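Rubredoxin\:oxygen oxidoreductase (Desulfovibrio gigas, PDB 1E5D) catalyses the four-electron reduction of dioxygen to two water molecules, using a diiron centre and flavin mononucleotide. Local coordinates at residues M31-N36 with N170-R176; H146-V152 with S163-F167. All coordinates share one frame; numbering follows the deposited sequence.

Contact 1: M31-N36 with N170-R176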
ATOM      1  N   MET A  31      -3.903 -20.282   0.913  1.00 23.44           N
ATOM      2  CA  MET A  31      -3.966 -21.736   0.982  1.00 17.60           C
ATOM      3  C   MET A  31      -2.807 -22.366   0.235  1.00 16.39           C
ATOM      4  O   MET A  31      -2.800 -23.552  -0.091  1.00 22.34           O
ATOM      5  CB  MET A  31      -5.282 -22.240   0.388  1.00 26.43           C
ATOM      6  CG  MET A  31      -6.388 -22.453   1.411  1.00 36.70           C
ATOM      7  SD  MET A  31      -7.987 -22.797   0.653  1.00 49.05           S
ATOM      8  CE  MET A  31      -8.133 -21.403  -0.467  1.00 93.83           C
ATOM      9  N   GLY A  32      -1.782 -21.565  -0.064  1.00 15.17           N
ATOM     10  CA  GLY A  32      -0.671 -22.154  -0.799  1.00 12.98           C
ATOM     11  C   GLY A  32      -1.041 -22.245  -2.269  1.00 16.06           C
ATOM     12  O   GLY A  32      -1.975 -21.594  -2.722  1.00 18.58           O
ATOM     13  N   THR A  33      -0.305 -23.052  -3.011  1.00 16.33           N
ATOM     14  CA  THR A  33      -0.591 -23.222  -4.427  1.00 13.47           C
ATOM     15  C   THR A  33       0.176 -24.437  -4.926  1.00 13.63           C
ATOM     16  O   THR A  33       0.910 -25.116  -4.204  1.00 17.48           O
ATOM     17  CB  THR A  33      -0.223 -21.960  -5.216  1.00 18.62           C
ATOM     18  OG1 THR A  33      -0.543 -22.110  -6.604  1.00 10.76           O
ATOM     19  CG2 THR A  33       1.285 -21.723  -5.168  1.00 23.08           C
ATOM     20  N   THR A  34       0.000 -24.749  -6.206  1.00  8.39           N
ATOM     21  CA  THR A  34       0.771 -25.836  -6.783  1.00 13.82           C
ATOM     22  C   THR A  34       1.305 -25.386  -8.141  1.00 14.18           C
ATOM     23  O   THR A  34       0.889 -24.393  -8.732  1.00 22.39           O
ATOM     24  CB  THR A  34      -0.017 -27.145  -6.979  1.00 10.94           C
ATOM     25  OG1 THR A  34      -0.888 -27.036  -8.121  1.00 14.18           O
ATOM     26  CG2 THR A  34      -0.895 -27.436  -5.775  1.00  3.73           C
ATOM     27  N   TYR A  35       2.251 -26.177  -8.627  1.00 16.65           N
ATOM     28  CA  TYR A  35       2.741 -25.960  -9.988  1.00 17.37           C
ATOM     29  C   TYR A  35       2.545 -27.277 -10.726  1.00 20.15           C
ATOM     30  O   TYR A  35       3.219 -28.258 -10.405  1.00 24.80           O
ATOM     31  CB  TYR A  35       4.184 -25.463  -9.924  1.00 14.91           C
ATOM     32  CG  TYR A  35       4.241 -24.142  -9.175  1.00 15.12           C
ATOM     33  CD1 TYR A  35       3.796 -22.989  -9.812  1.00 16.19           C
ATOM     34  CD2 TYR A  35       4.705 -24.055  -7.872  1.00 10.27           C
ATOM     35  CE1 TYR A  35       3.820 -21.769  -9.171  1.00 16.32           C
ATOM     36  CE2 TYR A  35       4.737 -22.834  -7.222  1.00 11.64           C
ATOM     37  CZ  TYR A  35       4.297 -21.705  -7.875  1.00 20.99           C
ATOM     38  OH  TYR A  35       4.319 -20.477  -7.251  1.00 26.76           O
ATOM     39  N   ASN A  36       1.603 -27.258 -11.653  1.00 15.68           N
ATOM     40  CA  ASN A  36       1.127 -28.429 -12.361  1.00 13.39           C
ATOM     41  C   ASN A  36       1.691 -28.501 -13.772  1.00 15.82           C
ATOM     42  O   ASN A  36       1.591 -27.572 -14.559  1.00 16.94           O
ATOM     43  CB  ASN A  36      -0.405 -28.437 -12.429  1.00 13.52           C
ATOM     44  CG  ASN A  36      -1.043 -28.449 -11.053  1.00 16.83           C
ATOM     45  OD1 ASN A  36      -0.415 -28.831 -10.071  1.00 21.62           O
ATOM     46  ND2 ASN A  36      -2.303 -28.031 -10.979  1.00 15.54           N
ATOM     47  N   ASN A 170      -5.523 -21.340  -6.367  1.00 26.79           N
ATOM     48  CA  ASN A 170      -4.402 -21.528  -5.439  1.00 17.60           C
ATOM     49  C   ASN A 170      -4.817 -22.394  -4.262  1.00 13.49           C
ATOM     50  O   ASN A 170      -5.259 -21.904  -3.226  1.00 20.48           O
ATOM     51  CB  ASN A 170      -3.900 -20.151  -4.995  1.00  8.62           C
ATOM     52  CG  ASN A 170      -3.137 -19.501  -6.139  1.00 18.97           C
ATOM     53  OD1 ASN A 170      -3.252 -18.306  -6.381  1.00 20.00           O
ATOM     54  ND2 ASN A 170      -2.359 -20.316  -6.837  1.00  2.04           N
ATOM     55  N   ILE A 171      -4.692 -23.704  -4.411  1.00 14.57           N
ATOM     56  CA  ILE A 171      -4.970 -24.637  -3.333  1.00 15.03           C
ATOM     57  C   ILE A 171      -3.837 -25.651  -3.200  1.00 18.53           C
ATOM     58  O   ILE A 171      -3.598 -26.432  -4.127  1.00 24.72           O
ATOM     59  CB  ILE A 171      -6.279 -25.411  -3.560  1.00 18.39           C
ATOM     60  CG1 ILE A 171      -7.525 -24.530  -3.584  1.00 23.33           C
ATOM     61  CG2 ILE A 171      -6.423 -26.517  -2.526  1.00 22.12           C
ATOM     62  CD1 ILE A 171      -8.808 -25.327  -3.658  1.00 35.53           C
ATOM     63  N   ALA A 172      -3.155 -25.627  -2.059  1.00 18.85           N
ATOM     64  CA  ALA A 172      -2.103 -26.617  -1.806  1.00 18.46           C
ATOM     65  C   ALA A 172      -2.698 -27.707  -0.921  1.00 15.15           C
ATOM     66  O   ALA A 172      -3.148 -27.393   0.183  1.00 19.02           O
ATOM     67  CB  ALA A 172      -0.873 -26.007  -1.168  1.00 15.39           C
ATOM     68  N   ALA A 173      -2.726 -28.945  -1.398  1.00 13.08           N
ATOM     69  CA  ALA A 173      -3.401 -29.974  -0.607  1.00 15.37           C
ATOM     70  C   ALA A 173      -2.924 -31.371  -0.952  1.00 17.74           C
ATOM     71  O   ALA A 173      -2.314 -31.591  -1.997  1.00 18.05           O
ATOM     72  CB  ALA A 173      -4.905 -29.862  -0.831  1.00 14.71           C
ATOM     73  N   SER A 174      -3.215 -32.327  -0.071  1.00 14.86           N
ATOM     74  CA  SER A 174      -2.887 -33.706  -0.440  1.00 11.60           C
ATOM     75  C   SER A 174      -3.801 -34.166  -1.575  1.00 14.10           C
ATOM     76  O   SER A 174      -3.438 -35.041  -2.361  1.00 31.05           O
ATOM     77  CB  SER A 174      -3.005 -34.659   0.743  1.00  9.96           C
ATOM     78  OG  SER A 174      -3.373 -33.969   1.921  1.00 28.72           O
ATOM     79  N   GLU A 175      -4.972 -33.560  -1.666  1.00 15.58           N
ATOM     80  CA  GLU A 175      -6.014 -33.875  -2.633  1.00 15.80           C
ATOM     81  C   GLU A 175      -5.720 -33.158  -3.952  1.00 21.29           C
ATOM     82  O   GLU A 175      -5.560 -31.935  -3.944  1.00 28.47           O
ATOM     83  CB  GLU A 175      -7.387 -33.472  -2.135  1.00 23.45           C
ATOM     84  CG  GLU A 175      -7.902 -33.986  -0.816  1.00 28.37           C
ATOM     85  CD  GLU A 175      -7.101 -33.606   0.408  1.00 33.28           C
ATOM     86  OE1 GLU A 175      -7.218 -32.484   0.932  1.00 42.52           O
ATOM     87  OE2 GLU A 175      -6.291 -34.468   0.818  1.00 56.53           O
ATOM     88  N   ARG A 176      -5.638 -33.879  -5.066  1.00 20.83           N
ATOM     89  CA  ARG A 176      -5.302 -33.236  -6.332  1.00 18.69           C
ATOM     90  C   ARG A 176      -6.502 -33.133  -7.270  1.00 17.35           C
ATOM     91  O   ARG A 176      -6.388 -32.617  -8.387  1.00 21.67           O
ATOM     92  CB  ARG A 176      -4.159 -33.972  -7.031  1.00 18.35           C
ATOM     93  CG  ARG A 176      -3.057 -34.525  -6.161  1.00 19.07           C
ATOM     94  CD  ARG A 176      -2.549 -33.538  -5.119  1.00 25.60           C
ATOM     95  NE  ARG A 176      -2.365 -32.216  -5.714  1.00 29.46           N
ATOM     96  CZ  ARG A 176      -1.291 -31.930  -6.441  1.00 50.06           C
ATOM     97  NH1 ARG A 176      -0.367 -32.867  -6.616  1.00 69.78           N
ATOM     98  NH2 ARG A 176      -1.157 -30.725  -6.974  1.00 61.10           N
TER
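T33 and N170 run alongside each other in the same sense, and the amide nitrogen ND2 of N170 approaches the T33 hydroxyl OG1 at 2.6 Å in a weak, strongly bent hydrogen bond. T33 carries OG1 anti to its own backbone nitrogen (chi1 -178°), which sets the hydroxyl next to that amide; the N170 CB meanwhile rests against the carbonyl oxygen of G32. M31 CB packs 3.6 Å from N170 O. One backbone hydrogen bond joins the segments, from A172 N to M31 O at 2.9 Å. Beside it the A172 methyl sits against G32, A172 CB lying 3.9 Å from G32 CA and 3.5 Å from T33 N. Further along, T34 and R176 pass in opposite senses. CG2 of T34 touches I171 O at 3.3 Å and R176 NH2 at 3.5 Å, while T34 OG1 lies at the guanidinium edge, in its plane. That hydroxyl donates to N36 OD1 from above the carbonyl plane and has a second partner in G227 N; the N36 amide is turned 55° from the guanidinium plane. T34 O is hydrogen-bonded to ND1 of the iron ligand H226. The contact thus joins the start of strand 33-40 to the loop before helix 183-198, placing T34 O in the second shell of the diiron site of a metallo-beta-lactamase fold.

Contact 2: H146-V152 with S163-F167. With FEO (mu-oxo-diiron), chain D; FMN (flavin mononucleotide), chain F.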
ATOM      1  N   HIS A 146      -4.065 -15.249 -19.208  1.00 22.74           N
ATOM      2  CA  HIS A 146      -4.127 -13.828 -18.922  1.00 17.21           C
ATOM      3  C   HIS A 146      -2.988 -13.052 -19.563  1.00 16.60           C
ATOM      4  O   HIS A 146      -2.823 -11.861 -19.312  1.00 21.61           O
ATOM      5  CB  HIS A 146      -4.072 -13.620 -17.404  1.00 13.69           C
ATOM      6  CG  HIS A 146      -2.777 -14.150 -16.861  1.00 15.26           C
ATOM      7  ND1 HIS A 146      -1.676 -13.369 -16.615  1.00 13.28           N
ATOM      8  CD2 HIS A 146      -2.427 -15.410 -16.529  1.00 19.92           C
ATOM      9  CE1 HIS A 146      -0.698 -14.127 -16.146  1.00 21.50           C
ATOM     10  NE2 HIS A 146      -1.129 -15.374 -16.084  1.00 24.12           N
ATOM     11  N   TRP A 147      -2.189 -13.700 -20.397  1.00 23.80           N
ATOM     12  CA  TRP A 147      -1.154 -13.027 -21.179  1.00 25.13           C
ATOM     13  C   TRP A 147      -1.412 -13.233 -22.672  1.00 25.52           C
ATOM     14  O   TRP A 147      -2.169 -14.115 -23.077  1.00 32.60           O
ATOM     15  CB  TRP A 147       0.233 -13.549 -20.828  1.00 21.77           C
ATOM     16  CG  TRP A 147       0.892 -12.959 -19.631  1.00 23.90           C
ATOM     17  CD1 TRP A 147       0.336 -12.166 -18.667  1.00 24.81           C
ATOM     18  CD2 TRP A 147       2.271 -13.127 -19.265  1.00 18.73           C
ATOM     19  NE1 TRP A 147       1.279 -11.825 -17.723  1.00 24.91           N
ATOM     20  CE2 TRP A 147       2.476 -12.406 -18.069  1.00 23.87           C
ATOM     21  CE3 TRP A 147       3.344 -13.816 -19.830  1.00 10.28           C
ATOM     22  CZ2 TRP A 147       3.719 -12.361 -17.438  1.00 17.42           C
ATOM     23  CZ3 TRP A 147       4.577 -13.772 -19.210  1.00 15.29           C
ATOM     24  CH2 TRP A 147       4.749 -13.047 -18.022  1.00 16.80           C
ATOM     25  N   PRO A 148      -0.795 -12.438 -23.537  1.00 23.77           N
ATOM     26  CA  PRO A 148      -0.977 -12.644 -24.974  1.00 23.60           C
ATOM     27  C   PRO A 148      -0.578 -14.043 -25.439  1.00 22.62           C
ATOM     28  O   PRO A 148      -1.177 -14.517 -26.404  1.00 34.03           O
ATOM     29  CB  PRO A 148      -0.021 -11.634 -25.611  1.00 16.98           C
ATOM     30  CG  PRO A 148       0.249 -10.622 -24.555  1.00 18.05           C
ATOM     31  CD  PRO A 148       0.082 -11.301 -23.229  1.00 19.02           C
ATOM     32  N   ASP A 149       0.394 -14.691 -24.817  1.00 21.84           N
ATOM     33  CA  ASP A 149       0.929 -15.964 -25.281  1.00 24.05           C
ATOM     34  C   ASP A 149       0.061 -17.158 -24.910  1.00 27.42           C
ATOM     35  O   ASP A 149       0.250 -18.263 -25.418  1.00 25.02           O
ATOM     36  CB  ASP A 149       2.331 -16.201 -24.706  1.00 27.16           C
ATOM     37  CG  ASP A 149       2.415 -15.923 -23.217  1.00 34.49           C
ATOM     38  OD1 ASP A 149       2.043 -16.815 -22.426  1.00 23.81           O
ATOM     39  OD2 ASP A 149       2.846 -14.817 -22.827  1.00 51.17           O
ATOM     40  N   SER A 150      -0.882 -16.941 -24.008  1.00 27.56           N
ATOM     41  CA  SER A 150      -1.750 -17.997 -23.513  1.00 24.54           C
ATOM     42  C   SER A 150      -2.415 -18.816 -24.611  1.00 27.38           C
ATOM     43  O   SER A 150      -3.019 -18.309 -25.560  1.00 34.35           O
ATOM     44  CB  SER A 150      -2.828 -17.368 -22.616  1.00 20.75           C
ATOM     45  OG  SER A 150      -3.744 -18.344 -22.154  1.00 26.28           O
ATOM     46  N   MET A 151      -2.326 -20.132 -24.466  1.00 23.66           N
ATOM     47  CA  MET A 151      -3.029 -21.076 -25.313  1.00 25.52           C
ATOM     48  C   MET A 151      -3.350 -22.333 -24.517  1.00 25.34           C
ATOM     49  O   MET A 151      -2.708 -22.592 -23.502  1.00 23.55           O
ATOM     50  CB  MET A 151      -2.205 -21.447 -26.544  1.00 23.91           C
ATOM     51  CG  MET A 151      -1.244 -22.588 -26.248  1.00 28.86           C
ATOM     52  SD  MET A 151      -0.328 -23.110 -27.709  1.00 33.23           S
ATOM     53  CE  MET A 151       0.955 -24.092 -26.943  1.00 16.93           C
ATOM     54  N   VAL A 152      -4.337 -23.108 -24.956  1.00 25.22           N
ATOM     55  CA  VAL A 152      -4.670 -24.309 -24.184  1.00 20.18           C
ATOM     56  C   VAL A 152      -4.584 -25.539 -25.074  1.00 27.78           C
ATOM     57  O   VAL A 152      -4.521 -25.416 -26.301  1.00 32.65           O
ATOM     58  CB  VAL A 152      -6.058 -24.174 -23.542  1.00 23.01           C
ATOM     59  CG1 VAL A 152      -6.152 -22.856 -22.777  1.00 15.85           C
ATOM     60  CG2 VAL A 152      -7.158 -24.252 -24.590  1.00 20.61           C
ATOM     61  N   SER A 163      -5.227 -26.397 -19.554  1.00 21.41           N
ATOM     62  CA  SER A 163      -5.609 -25.004 -19.660  1.00 19.10           C
ATOM     63  C   SER A 163      -4.676 -23.944 -19.100  1.00 21.30           C
ATOM     64  O   SER A 163      -5.120 -22.789 -18.971  1.00 20.90           O
ATOM     65  CB  SER A 163      -6.957 -24.803 -18.916  1.00  4.81           C
ATOM     66  OG  SER A 163      -6.842 -25.409 -17.641  1.00 15.64           O
ATOM     67  N   ASN A 164      -3.436 -24.241 -18.773  1.00 20.41           N
ATOM     68  CA  ASN A 164      -2.520 -23.286 -18.142  1.00 12.71           C
ATOM     69  C   ASN A 164      -3.188 -22.642 -16.927  1.00 11.53           C
ATOM     70  O   ASN A 164      -3.748 -23.367 -16.100  1.00 13.96           O
ATOM     71  CB  ASN A 164      -1.956 -22.292 -19.132  1.00 14.33           C
ATOM     72  CG  ASN A 164      -2.705 -21.113 -19.667  1.00 25.15           C
ATOM     73  OD1 ASN A 164      -2.825 -20.102 -18.959  1.00 35.11           O
ATOM     74  ND2 ASN A 164      -3.207 -21.184 -20.891  1.00 25.58           N
ATOM     75  N   ASP A 165      -3.090 -21.341 -16.723  1.00  9.04           N
ATOM     76  CA  ASP A 165      -3.633 -20.715 -15.530  1.00 10.83           C
ATOM     77  C   ASP A 165      -5.155 -20.739 -15.495  1.00 17.79           C
ATOM     78  O   ASP A 165      -5.775 -20.644 -14.438  1.00 18.76           O
ATOM     79  CB  ASP A 165      -3.155 -19.259 -15.456  1.00  8.85           C
ATOM     80  CG  ASP A 165      -1.702 -19.117 -15.068  1.00 14.45           C
ATOM     81  OD1 ASP A 165      -1.202 -19.933 -14.264  1.00 21.92           O
ATOM     82  OD2 ASP A 165      -1.038 -18.176 -15.570  1.00 15.48           O
ATOM     83  N   ILE A 166      -5.803 -20.840 -16.652  1.00 20.68           N
ATOM     84  CA  ILE A 166      -7.265 -20.800 -16.700  1.00 21.22           C
ATOM     85  C   ILE A 166      -7.862 -21.947 -15.894  1.00 20.51           C
ATOM     86  O   ILE A 166      -7.474 -23.109 -16.067  1.00 23.72           O
ATOM     87  CB  ILE A 166      -7.738 -20.848 -18.167  1.00 18.58           C
ATOM     88  CG1 ILE A 166      -6.998 -19.826 -19.041  1.00 17.40           C
ATOM     89  CG2 ILE A 166      -9.241 -20.695 -18.314  1.00  7.18           C
ATOM     90  CD1 ILE A 166      -7.145 -20.074 -20.526  1.00 21.29           C
ATOM     91  N   PHE A 167      -8.803 -21.597 -15.025  1.00 12.66           N
ATOM     92  CA  PHE A 167      -9.510 -22.545 -14.173  1.00 16.35           C
ATOM     93  C   PHE A 167      -8.641 -22.915 -12.976  1.00 22.95           C
ATOM     94  O   PHE A 167      -9.034 -23.702 -12.115  1.00 21.90           O
ATOM     95  CB  PHE A 167      -9.924 -23.818 -14.923  1.00 14.26           C
ATOM     96  CG  PHE A 167     -10.845 -23.503 -16.095  1.00 21.67           C
ATOM     97  CD1 PHE A 167     -12.060 -22.871 -15.867  1.00 24.90           C
ATOM     98  CD2 PHE A 167     -10.491 -23.834 -17.391  1.00 22.78           C
ATOM     99  CE1 PHE A 167     -12.907 -22.569 -16.916  1.00 24.32           C
ATOM    100  CE2 PHE A 167     -11.335 -23.531 -18.443  1.00 25.10           C
ATOM    101  CZ  PHE A 167     -12.541 -22.899 -18.206  1.00 23.12           C
TER
HETATM  102 FE1  FEO D 404       0.528 -19.433 -13.276  1.00 11.81          FE
HETATM  103 FE2  FEO D 404       0.214 -16.737 -15.258  1.00 15.50          FE
HETATM  104  O   FEO D 404       1.459 -18.336 -14.270  1.00 24.07           O
HETATM  105  N1  FMN F 403       2.524  -6.495 -19.069  1.00 14.84           N
HETATM  106  C2  FMN F 403       2.159  -5.333 -19.599  1.00 15.08           C
HETATM  107  O2  FMN F 403       2.785  -4.811 -20.479  1.00 23.10           O
HETATM  108  N3  FMN F 403       0.865  -4.805 -19.362  1.00  9.92           N
HETATM  109  C4  FMN F 403       0.054  -5.322 -18.377  1.00  8.95           C
HETATM  110  O4  FMN F 403      -0.943  -4.690 -18.101  1.00 18.51           O
HETATM  111  C4A FMN F 403       0.630  -6.371 -17.546  1.00  6.79           C
HETATM  112  N5  FMN F 403      -0.127  -6.991 -16.609  1.00 12.64           N
HETATM  113  C5A FMN F 403       0.434  -8.020 -15.912  1.00  9.81           C
HETATM  114  C6  FMN F 403      -0.213  -8.451 -14.728  1.00 11.84           C
HETATM  115  C7  FMN F 403       0.209  -9.596 -14.091  1.00  7.83           C
HETATM  116  C7M FMN F 403      -0.582 -10.192 -12.956  1.00  7.80           C
HETATM  117  C8  FMN F 403       1.496 -10.153 -14.401  1.00 10.23           C
HETATM  118  C8M FMN F 403       1.958 -11.435 -13.755  1.00  6.57           C
HETATM  119  C9  FMN F 403       2.195  -9.673 -15.514  1.00  7.58           C
HETATM  120  C9A FMN F 403       1.733  -8.528 -16.170  1.00  8.97           C
HETATM  121  N10 FMN F 403       2.457  -7.924 -17.242  1.00 15.26           N
HETATM  122  C10 FMN F 403       1.966  -6.860 -17.884  1.00  8.88           C
HETATM  123  C1' FMN F 403       3.766  -8.511 -17.620  1.00  7.21           C
HETATM  124  C2' FMN F 403       4.911  -7.996 -16.719  1.00  9.80           C
HETATM  125  O2' FMN F 403       4.998  -6.581 -16.876  1.00 13.13           O
HETATM  126  C3' FMN F 403       6.203  -8.622 -17.214  1.00  7.99           C
HETATM  127  O3' FMN F 403       6.174 -10.006 -16.858  1.00 14.14           O
HETATM  128  C4' FMN F 403       7.406  -7.979 -16.505  1.00 13.56           C
HETATM  129  O4' FMN F 403       8.636  -8.504 -17.027  1.00 23.44           O
HETATM  130  C5' FMN F 403       7.295  -8.333 -15.028  1.00  8.33           C
HETATM  131  O5' FMN F 403       8.455  -7.597 -14.277  1.00 17.66           O
HETATM  132  P   FMN F 403       8.958  -8.051 -12.924  1.00 17.19           P
HETATM  133  O1P FMN F 403       9.828  -6.888 -12.434  1.00 10.34           O
HETATM  134  O2P FMN F 403       7.938  -8.504 -12.097  1.00 12.02           O
HETATM  135  O3P FMN F 403       9.856  -9.189 -13.105  1.00 13.97           O
HETATM  136  O   HOH W   1      -2.087 -17.618 -18.977  1.00 12.55           O
HETATM  137  O   HOH W   2       1.642 -21.249 -14.447  1.00 23.72           O
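D165 reaches across to H146 at the diiron centre, where the two side chains share one iron. From CB, which lies 4.1 Å from CD2 of the H146 ring, the aspartate runs to a carboxylate whose CG sits at the edge of that ring, in its plane. The carboxylate then forks: OD1 binds FE1 at 2.0 Å and OD2 binds FE2 at 1.9 Å, so the group spans the two irons beside the bridging oxo atom. H146 NE2 binds the same iron, FE2, at 2.1 Å; its proximity to D165 OD2 reflects the shared metal, not a hydrogen bond. H79 and E81 also bind an iron beside this pair, and D83 and H226 flank OD1 at the other. Just before D165 in the chain, N164 gives ND2 to two acceptors, S150 OG at 3.2 Å and M151 O at 3.0 Å, the latter from above the carbonyl plane. Its OD1 accepts from D165 N and from a water that in turn accepts from H146 N, so N164 connects the backbones of both ligands. S150 OG is also bonded to L145 O. W147 sets NE1 3.2 Å from FMN C9. V152, on strand 151-155, crosses I166, in the turn just after strand 160-164, at about a right angle; helix 183-198 meets H146 and D165 through I197 and Y193, and helix 233-248 packs on I166.

How the contacts relate
Contact 1 and contact 2 lie about 18 Å apart, centre to centre, and do not touch beyond adjoining in the sequence: the chain leaves 163-167 and soon enters 170-176. Contact 2 supplies two iron ligands directly, whereas contact 1 stands in the second shell, the N170 side chain coming within about 7 Å of the diiron group and that of T33 within about 4 Å of the H226 side chain. H226, an iron ligand beside D165, links the two contacts through its place next to segment 31-36. Y193 of helix 183-198 touches both N170 and D165. The flavin beside W147 is held by the second subunit and lies about 11 Å from the N170 side chain.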